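Local coordinates for protein putative leucoanthocyanidin reductase 1 (Vitis vinifera, PDB 3I6I) that reduces leucoanthocyanidins to flavan-3-ols in flavonoid synthesis, using NADPH bound on a Rossmann fold, at residues 11-16 and 84-89; 113-118 and 150-155; 212-217 and 297-302. All coordinates share one frame; numbering follows the deposited sequence. Where two conformers were deposited one is given.

The three contacts follow one another along the chain; none nests in another or crosses it. Contact 1 closes first, bringing strand 86-89 back beside strand 13-16 after two further strands and three helices. Contact 2 closes a shorter loop, in which helix 133-149 lies between 113-118 and 150-155. Contacts 1 and 2 share the parallel sheet, since strand 114-116 is the neighbour of 86-89. Contact 3 closes a longer loop and joins the segment after helix 198-208 to the end of helix 295-298. It touches contact 2 through T155 and T214, and through F154 and N216. Contacts 1 and 3 do not touch.

Contact 1: 11-16 and 84-89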
# COMPACT_ATOMS: atom_id res chain seq x y z
N GLY A 11 -16.21 15.13 7.26
CA GLY A 11 -14.75 15.18 6.91
C GLY A 11 -14.47 14.88 5.43
O GLY A 11 -14.49 13.72 5.01
N ARG A 12 -14.15 15.91 4.67
CA ARG A 12 -13.90 15.78 3.22
C ARG A 12 -12.52 15.20 2.89
O ARG A 12 -11.47 15.66 3.38
CB ARG A 12 -14.07 17.13 2.52
CG ARG A 12 -15.46 17.65 2.60
CD ARG A 12 -15.56 18.97 1.88
NE ARG A 12 -16.90 19.50 1.95
CZ ARG A 12 -17.32 20.56 1.27
NH1 ARG A 12 -16.49 21.22 0.47
NH2 ARG A 12 -18.57 20.96 1.40
N VAL A 13 -12.52 14.13 2.10
CA VAL A 13 -11.31 13.36 1.78
C VAL A 13 -10.87 13.67 0.36
O VAL A 13 -11.71 13.63 -0.55
CB VAL A 13 -11.55 11.83 1.86
CG1 VAL A 13 -10.24 11.07 1.57
CG2 VAL A 13 -12.14 11.43 3.21
N LEU A 14 -9.60 14.01 0.20
CA LEU A 14 -8.95 14.12 -1.12
C LEU A 14 -7.99 12.96 -1.29
O LEU A 14 -7.05 12.78 -0.47
CB LEU A 14 -8.16 15.44 -1.25
CG LEU A 14 -7.41 15.66 -2.56
CD1 LEU A 14 -8.36 15.79 -3.81
CD2 LEU A 14 -6.48 16.87 -2.47
N ILE A 15 -8.17 12.20 -2.35
CA ILE A 15 -7.27 11.09 -2.69
C ILE A 15 -6.52 11.41 -3.98
O ILE A 15 -7.13 11.72 -5.01
CB ILE A 15 -8.08 9.78 -2.87
CG1 ILE A 15 -8.91 9.52 -1.60
CG2 ILE A 15 -7.17 8.59 -3.25
CD1 ILE A 15 -9.60 8.25 -1.56
N ALA A 16 -5.21 11.34 -3.90
CA ALA A 16 -4.34 11.45 -5.06
C ALA A 16 -3.86 10.06 -5.40
O ALA A 16 -3.40 9.33 -4.54
CB ALA A 16 -3.15 12.36 -4.76
N ILE A 84 -10.88 20.75 2.15
CA ILE A 84 -10.44 19.39 2.40
C ILE A 84 -9.93 19.21 3.84
O ILE A 84 -9.15 20.03 4.33
CB ILE A 84 -9.34 18.98 1.39
CG1 ILE A 84 -9.91 18.99 -0.04
CG2 ILE A 84 -8.71 17.61 1.78
CD1 ILE A 84 -11.24 18.26 -0.22
N ASP A 85 -10.34 18.11 4.47
CA ASP A 85 -9.93 17.76 5.84
C ASP A 85 -8.86 16.66 5.93
O ASP A 85 -7.97 16.70 6.80
CB ASP A 85 -11.17 17.34 6.66
CG ASP A 85 -12.19 18.45 6.76
OD1 ASP A 85 -11.85 19.47 7.41
OD2 ASP A 85 -13.28 18.34 6.14
N ILE A 86 -8.94 15.70 5.01
CA ILE A 86 -8.18 14.48 5.04
C ILE A 86 -7.54 14.27 3.67
O ILE A 86 -8.24 14.27 2.67
CB ILE A 86 -9.11 13.29 5.36
CG1 ILE A 86 -9.67 13.39 6.79
CG2 ILE A 86 -8.37 11.94 5.17
CD1 ILE A 86 -10.86 12.54 7.06
N VAL A 87 -6.22 14.11 3.62
CA VAL A 87 -5.54 13.91 2.32
C VAL A 87 -4.92 12.51 2.34
O VAL A 87 -4.20 12.17 3.27
CB VAL A 87 -4.47 14.94 2.03
CG1 VAL A 87 -3.73 14.63 0.67
CG2 VAL A 87 -5.07 16.39 2.03
N VAL A 88 -5.22 11.72 1.33
CA VAL A 88 -4.63 10.38 1.18
C VAL A 88 -3.88 10.31 -0.14
O VAL A 88 -4.49 10.52 -1.19
CB VAL A 88 -5.69 9.25 1.23
CG1 VAL A 88 -5.02 7.91 1.06
CG2 VAL A 88 -6.53 9.27 2.54
N SER A 89 -2.57 10.05 -0.10
CA SER A 89 -1.76 9.90 -1.28
C SER A 89 -1.43 8.44 -1.51
O SER A 89 -0.88 7.77 -0.64
CB SER A 89 -0.47 10.68 -1.15
OG SER A 89 0.41 10.41 -2.22
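The R12 backbone and D85 bond at the start of a parallel strand pair; the R12 guanidinium instead reaches H82 O. R12 N donates to OD2 of D85 at 3.0 Å, on the lone pair that faces away from OD1. R12 O accepts two bonds, from D85 N at 2.9 Å and from I86 N at 3.0 Å. The D85 carboxylate reaches R12 because CG lies beside its own backbone N (chi1 -61°). Its OD1 forms a salt bridge with K113, whose NZ also bonds T111 O. Beyond, the ladder is regular: L14 N to I86 O, V88 N to L14 O at 2.8 Å, and A16 N to V88 O.

On one face V13 CG1 meets V88 CG2 at 4.2 Å, and I86 CG2 in the conformer given, beneath helix 21-32. On the other, L14 CB rests on I84 CG2 at 3.8 Å, against helix 72-81. An alanine in place of D85 would probably leave the R12 N-H without its acceptor and K113 without this charged mate. Strand 13-16 is the middle strand of the five-stranded Rossmann sheet, and 86-89 is its neighbour. Polar bonds fix the start of this pair; mainly aliphatic side chains line both faces further on, and A16 lies near the bound NADPH.

Contact 2: 113-118 and 150-155; sequences KRFLPS and SGIPFT. With NDP (NADPH dihydro-nicotinamide-adenine-dinucleotide phosphate), chain B.
F115 and F154 form a single backbone bridge at the edge of the Rossmann sheet. It joins strand 114-116 to the loop between helix 133-149 and strand 155-158. Two hydrogen bonds flank the bridge: F115 N to P153 O at 2.9 Å, and T155 N to F115 O at 3.0 Å.

The side chains of R114 and T155 add a third bond. NH1 of R114 donates to T155 OG1 at 2.8 Å, with the oxygen at the guanidinium edge and 11° out of its plane. The R114 chain bends at chi2 and chi3 (71° and 68°), which brings its NH1 edge to T155 OG1; CD also lies 3.5 Å from OG1. T155 OG1 is also hydrogen-bonded to T214 O, while R114 NH1 also bonds T214 OG1 and NH2 bonds D211 O.

Packing fills in around the bridge. L116 and T155 lie side by side and point the same way, with CD1 of L116 3.9 Å from CB of T155. F115 CB meets I152 CG2 at 3.6 Å in the conformer given, beside V147 of helix 133-149. CB and CG of P153 meet K113 O, CB at 3.3 Å. One water donates to both P117 O and T155 O.

Beyond the strand the chain continues to S118, whose OG accepts a hydrogen bond from O3D of the NADPH nicotinamide ribose and also bonds V91 O. Thus R114 NH1 and NH2 and T155 OG1 are satisfied within the protein, while S118, a few residues on, meets the cofactor.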
# COMPACT_ATOMS: atom_id res chain seq x y z
N LYS A 113 -6.50 17.89 8.78
CA LYS A 113 -6.68 17.09 10.01
C LYS A 113 -5.94 15.76 9.99
O LYS A 113 -5.61 15.22 11.05
CB LYS A 113 -8.17 16.84 10.30
CG LYS A 113 -9.09 18.09 10.22
CD LYS A 113 -8.64 19.25 11.00
CE LYS A 113 -9.70 20.40 10.93
NZ LYS A 113 -9.86 20.95 9.53
N ARG A 114 -5.70 15.21 8.80
CA ARG A 114 -4.90 14.00 8.69
C ARG A 114 -4.33 13.86 7.29
O ARG A 114 -5.06 14.05 6.30
CB ARG A 114 -5.70 12.75 9.05
CG ARG A 114 -4.85 11.56 9.55
CD ARG A 114 -4.27 11.78 10.95
NE ARG A 114 -5.32 11.79 11.99
CZ ARG A 114 -5.84 10.71 12.56
NH1 ARG A 114 -5.42 9.49 12.25
NH2 ARG A 114 -6.78 10.84 13.47
N PHE A 115 -3.05 13.52 7.20
CA PHE A 115 -2.40 13.18 5.95
C PHE A 115 -1.93 11.74 6.03
O PHE A 115 -1.20 11.35 6.99
CB PHE A 115 -1.18 14.07 5.71
CG PHE A 115 -0.39 13.76 4.44
CD1 PHE A 115 0.97 13.73 4.49
CD2 PHE A 115 -1.03 13.49 3.20
CE1 PHE A 115 1.74 13.45 3.33
CE2 PHE A 115 -0.31 13.20 2.07
CZ PHE A 115 1.08 13.21 2.11
N LEU A 116 -2.29 10.96 5.02
CA LEU A 116 -1.68 9.64 4.83
C LEU A 116 -0.79 9.63 3.58
O LEU A 116 -1.31 9.61 2.45
CB LEU A 116 -2.75 8.53 4.67
CG LEU A 116 -3.50 8.06 5.93
CD1 LEU A 116 -4.26 9.23 6.65
CD2 LEU A 116 -4.52 6.95 5.57
N PRO A 117 0.54 9.70 3.77
CA PRO A 117 1.39 9.65 2.56
C PRO A 117 1.39 8.28 1.94
O PRO A 117 0.83 7.32 2.51
CB PRO A 117 2.77 10.02 3.07
CG PRO A 117 2.72 9.63 4.55
CD PRO A 117 1.34 9.80 5.01
N SER A 118 2.04 8.19 0.78
CA SER A 118 2.05 6.97 -0.02
C SER A 118 3.01 5.97 0.56
O SER A 118 4.19 5.91 0.20
CB SER A 118 2.38 7.25 -1.48
OG SER A 118 2.14 6.08 -2.24
N SER A 150 6.81 19.59 9.46
CA SER A 150 5.81 20.55 9.06
C SER A 150 4.61 20.63 10.02
O SER A 150 3.72 21.46 9.85
CB SER A 150 5.36 20.26 7.62
OG SER A 150 6.50 20.44 6.76
N GLY A 151 4.58 19.73 11.01
CA GLY A 151 3.48 19.67 11.96
C GLY A 151 2.15 19.19 11.40
O GLY A 151 1.10 19.48 11.95
N ILE A 152 2.17 18.44 10.31
CA ILE A 152 0.96 17.90 9.70
C ILE A 152 0.56 16.62 10.45
O ILE A 152 1.38 15.71 10.55
CB ILE A 152 1.22 17.52 8.22
CG1 ILE A 152 1.68 18.74 7.41
CG2 ILE A 152 -0.02 16.89 7.61
CD1 ILE A 152 0.74 19.91 7.46
N PRO A 153 -0.70 16.51 10.95
CA PRO A 153 -1.03 15.26 11.63
C PRO A 153 -1.03 14.12 10.61
O PRO A 153 -1.54 14.32 9.50
CB PRO A 153 -2.45 15.45 12.10
CG PRO A 153 -2.73 16.90 11.97
CD PRO A 153 -1.82 17.48 10.99
N PHE A 154 -0.50 12.97 10.98
CA PHE A 154 -0.29 11.93 10.00
C PHE A 154 -0.70 10.54 10.47
O PHE A 154 -0.87 10.25 11.69
CB PHE A 154 1.20 11.92 9.64
CG PHE A 154 2.10 11.55 10.77
CD1 PHE A 154 2.66 12.53 11.62
CD2 PHE A 154 2.36 10.22 11.06
CE1 PHE A 154 3.47 12.14 12.67
CE2 PHE A 154 3.19 9.87 12.12
CZ PHE A 154 3.73 10.81 12.92
N THR A 155 -0.84 9.66 9.50
CA THR A 155 -0.99 8.23 9.77
C THR A 155 -0.21 7.49 8.66
O THR A 155 -0.41 7.77 7.50
CB THR A 155 -2.48 7.79 9.81
OG1 THR A 155 -3.17 8.43 10.90
CG2 THR A 155 -2.61 6.28 10.00
PA NDP B . 0.18 3.26 -9.31
O1A NDP B . 1.30 3.56 -10.28
O2A NDP B . -0.77 1.97 -9.63
O5B NDP B . -0.84 4.48 -9.08
C5B NDP B . -0.36 5.76 -8.85
C4B NDP B . -1.44 6.77 -8.88
O4B NDP B . -0.72 8.02 -8.57
C3B NDP B . -2.04 6.95 -10.30
O3B NDP B . -3.45 7.29 -10.24
C2B NDP B . -1.25 8.12 -10.86
O2B NDP B . -2.03 8.82 -11.84
C1B NDP B . -1.13 8.98 -9.61
N9A NDP B . -0.11 10.03 -9.64
C8A NDP B . 1.20 9.84 -9.80
N7A NDP B . 1.82 11.01 -9.74
C5A NDP B . 0.91 11.96 -9.52
C6A NDP B . 0.97 13.35 -9.38
N6A NDP B . 2.15 13.98 -9.43
N1A NDP B . -0.17 14.04 -9.17
C2A NDP B . -1.33 13.40 -9.10
N3A NDP B . -1.44 12.07 -9.22
C4A NDP B . -0.33 11.34 -9.44
O3 NDP B . 0.84 3.02 -7.88
PN NDP B . 0.68 1.76 -6.84
O1N NDP B . -0.69 1.39 -6.40
O2N NDP B . 1.58 0.64 -7.48
O5D NDP B . 1.61 2.35 -5.62
C5D NDP B . 1.03 3.18 -4.61
C4D NDP B . 1.80 3.02 -3.34
O4D NDP B . 1.49 1.66 -2.91
C3D NDP B . 3.30 3.10 -3.47
O3D NDP B . 3.83 3.68 -2.28
C2D NDP B . 3.71 1.64 -3.52
O2D NDP B . 4.99 1.53 -2.93
C1D NDP B . 2.69 0.97 -2.61
N1N NDP B . 2.30 -0.44 -3.00
C2N NDP B . 2.16 -1.46 -2.03
C3N NDP B . 2.18 -2.74 -2.40
C7N NDP B . 2.00 -3.84 -1.34
O7N NDP B . 1.80 -3.56 -0.15
N7N NDP B . 2.00 -5.09 -1.78
C4N NDP B . 2.36 -3.10 -3.88
C5N NDP B . 1.92 -1.95 -4.78
C6N NDP B . 1.83 -0.71 -4.31
P2B NDP B . -1.54 8.77 -13.44
O1X NDP B . -1.70 7.40 -13.97
O2X NDP B . -2.41 9.91 -14.12
O3X NDP B . -0.02 9.25 -13.44
O HOH W 1 0.13 6.39 5.04

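Contact 3: 212-217 and 297-302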
# COMPACT_ATOMS: atom_id res chain seq x y z
N VAL A 212 -9.01 8.53 16.72
CA VAL A 212 -8.07 9.16 17.66
C VAL A 212 -6.82 8.29 17.92
O VAL A 212 -5.74 8.78 18.24
CB VAL A 212 -8.74 9.51 18.99
CG1 VAL A 212 -9.02 8.18 19.84
CG2 VAL A 212 -7.87 10.50 19.76
N ARG A 213 -6.97 6.97 17.77
CA ARG A 213 -5.95 6.06 18.15
C ARG A 213 -4.85 5.89 17.08
O ARG A 213 -3.83 5.26 17.35
CB ARG A 213 -6.55 4.66 18.41
CG ARG A 213 -7.61 4.68 19.53
CD ARG A 213 -8.30 3.32 19.64
NE ARG A 213 -9.12 3.11 18.45
CZ ARG A 213 -9.59 1.94 18.05
NH1 ARG A 213 -9.40 0.84 18.78
NH2 ARG A 213 -10.29 1.90 16.93
N THR A 214 -5.10 6.43 15.90
CA THR A 214 -4.11 6.33 14.80
C THR A 214 -3.42 7.65 14.49
O THR A 214 -2.60 7.77 13.59
CB THR A 214 -4.79 5.85 13.55
OG1 THR A 214 -5.81 6.78 13.16
CG2 THR A 214 -5.34 4.43 13.80
N LEU A 215 -3.73 8.66 15.30
CA LEU A 215 -3.12 9.97 15.11
C LEU A 215 -1.63 9.97 15.38
O LEU A 215 -1.16 9.65 16.48
CB LEU A 215 -3.82 10.97 16.02
CG LEU A 215 -3.24 12.37 16.08
CD1 LEU A 215 -3.31 13.03 14.69
CD2 LEU A 215 -4.01 13.18 17.16
N ASN A 216 -0.84 10.39 14.38
CA ASN A 216 0.59 10.42 14.50
C ASN A 216 1.21 9.04 14.82
O ASN A 216 2.25 8.93 15.50
CB ASN A 216 1.01 11.51 15.48
CG ASN A 216 0.50 12.87 15.08
OD1 ASN A 216 0.25 13.15 13.91
ND2 ASN A 216 0.37 13.76 16.05
N LYS A 217 0.60 8.03 14.22
CA LYS A 217 0.99 6.63 14.41
C LYS A 217 1.28 5.91 13.13
O LYS A 217 0.75 6.25 12.08
CB LYS A 217 -0.08 5.78 15.08
CG LYS A 217 -0.64 6.30 16.36
CD LYS A 217 0.37 6.30 17.44
CE LYS A 217 -0.30 6.58 18.81
NZ LYS A 217 -0.10 8.00 19.18
N THR A 297 -6.31 -5.29 16.35
CA THR A 297 -6.64 -4.90 17.73
C THR A 297 -7.37 -3.55 17.79
O THR A 297 -8.17 -3.32 18.71
CB THR A 297 -5.39 -4.97 18.64
OG1 THR A 297 -4.44 -4.01 18.25
CG2 THR A 297 -4.74 -6.34 18.54
N LEU A 298 -7.17 -2.69 16.80
CA LEU A 298 -7.97 -1.47 16.64
C LEU A 298 -9.42 -1.79 16.37
O LEU A 298 -10.30 -1.08 16.87
CB LEU A 298 -7.46 -0.60 15.49
CG LEU A 298 -6.12 0.10 15.72
CD1 LEU A 298 -5.59 0.69 14.38
CD2 LEU A 298 -6.25 1.21 16.83
N TYR A 299 -9.68 -2.81 15.54
CA TYR A 299 -11.02 -3.05 15.00
C TYR A 299 -11.38 -4.51 15.27
O TYR A 299 -11.37 -5.35 14.39
CB TYR A 299 -11.04 -2.70 13.51
CG TYR A 299 -10.57 -1.27 13.28
CD1 TYR A 299 -11.29 -0.19 13.84
CD2 TYR A 299 -9.45 -1.00 12.55
CE1 TYR A 299 -10.86 1.10 13.66
CE2 TYR A 299 -9.01 0.28 12.37
CZ TYR A 299 -9.71 1.33 12.93
OH TYR A 299 -9.23 2.59 12.75
N PRO A 300 -11.61 -4.83 16.54
CA PRO A 300 -11.88 -6.23 16.89
C PRO A 300 -13.20 -6.74 16.32
O PRO A 300 -14.14 -5.97 16.08
CB PRO A 300 -11.97 -6.20 18.43
CG PRO A 300 -12.25 -4.73 18.79
CD PRO A 300 -11.54 -3.95 17.72
N GLU A 301 -13.26 -8.06 16.13
CA GLU A 301 -14.48 -8.71 15.62
C GLU A 301 -14.90 -8.17 14.23
O GLU A 301 -16.10 -7.97 13.93
CB GLU A 301 -15.62 -8.64 16.62
CG GLU A 301 -15.39 -9.56 17.81
CD GLU A 301 -16.48 -9.46 18.84
OE1 GLU A 301 -17.57 -8.94 18.52
OE2 GLU A 301 -16.25 -9.91 19.98
N ASP A 302 -13.89 -7.92 13.41
CA ASP A 302 -14.07 -7.40 12.06
C ASP A 302 -13.05 -8.13 11.18
O ASP A 302 -11.95 -7.64 10.89
CB ASP A 302 -13.87 -5.89 12.06
CG ASP A 302 -14.49 -5.22 10.84
OD1 ASP A 302 -14.79 -5.95 9.87
OD2 ASP A 302 -14.64 -3.97 10.83
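L298 O accepts two hydrogen bonds from the guanidinium of R213. NH1 donates at 2.9 Å, in the carbonyl plane and on a lone pair. NH2 donates at 3.0 Å but stands above that plane, 35° out of it. Both nitrogens thus hold one atom end-on, and the oxygen stays near the guanidinium plane. This is an arginine bound to a helix C-terminal carbonyl: L298 is the last residue of helix 295-298, so the positive charge would probably suit the helix end. NH2 also makes a salt bridge with D211, which accepts a hydrogen bond from Y299 OH as well.

The same leucine gives R213 an apolar surface. L298 CD2 sits over the centre of one guanidinium face, 3.6 Å from CZ. Its other methyl, CD1, meets T214 CG2 at 3.8 Å. The T214 methyl faces L298 because it lies anti to the carbonyl carbon, which puts OG1 between the backbone N and that carbon (chi1 61°). There OG1 bonds T208 O.

Y299 approaches from another side. Its CE1 lies 3.4 Å from R213 NH2, near the guanidinium plane, and the two flat groups are almost perpendicular at 87°.

The T214 side chain is about 12 Å from that of F120 in the NADPH site. The contact ties the loop between helix 198-208 and strand 217-220 to the C-terminal end of helix 295-298. Helix 198-208 lies alongside, with F204, K207 and T208 touching Y299.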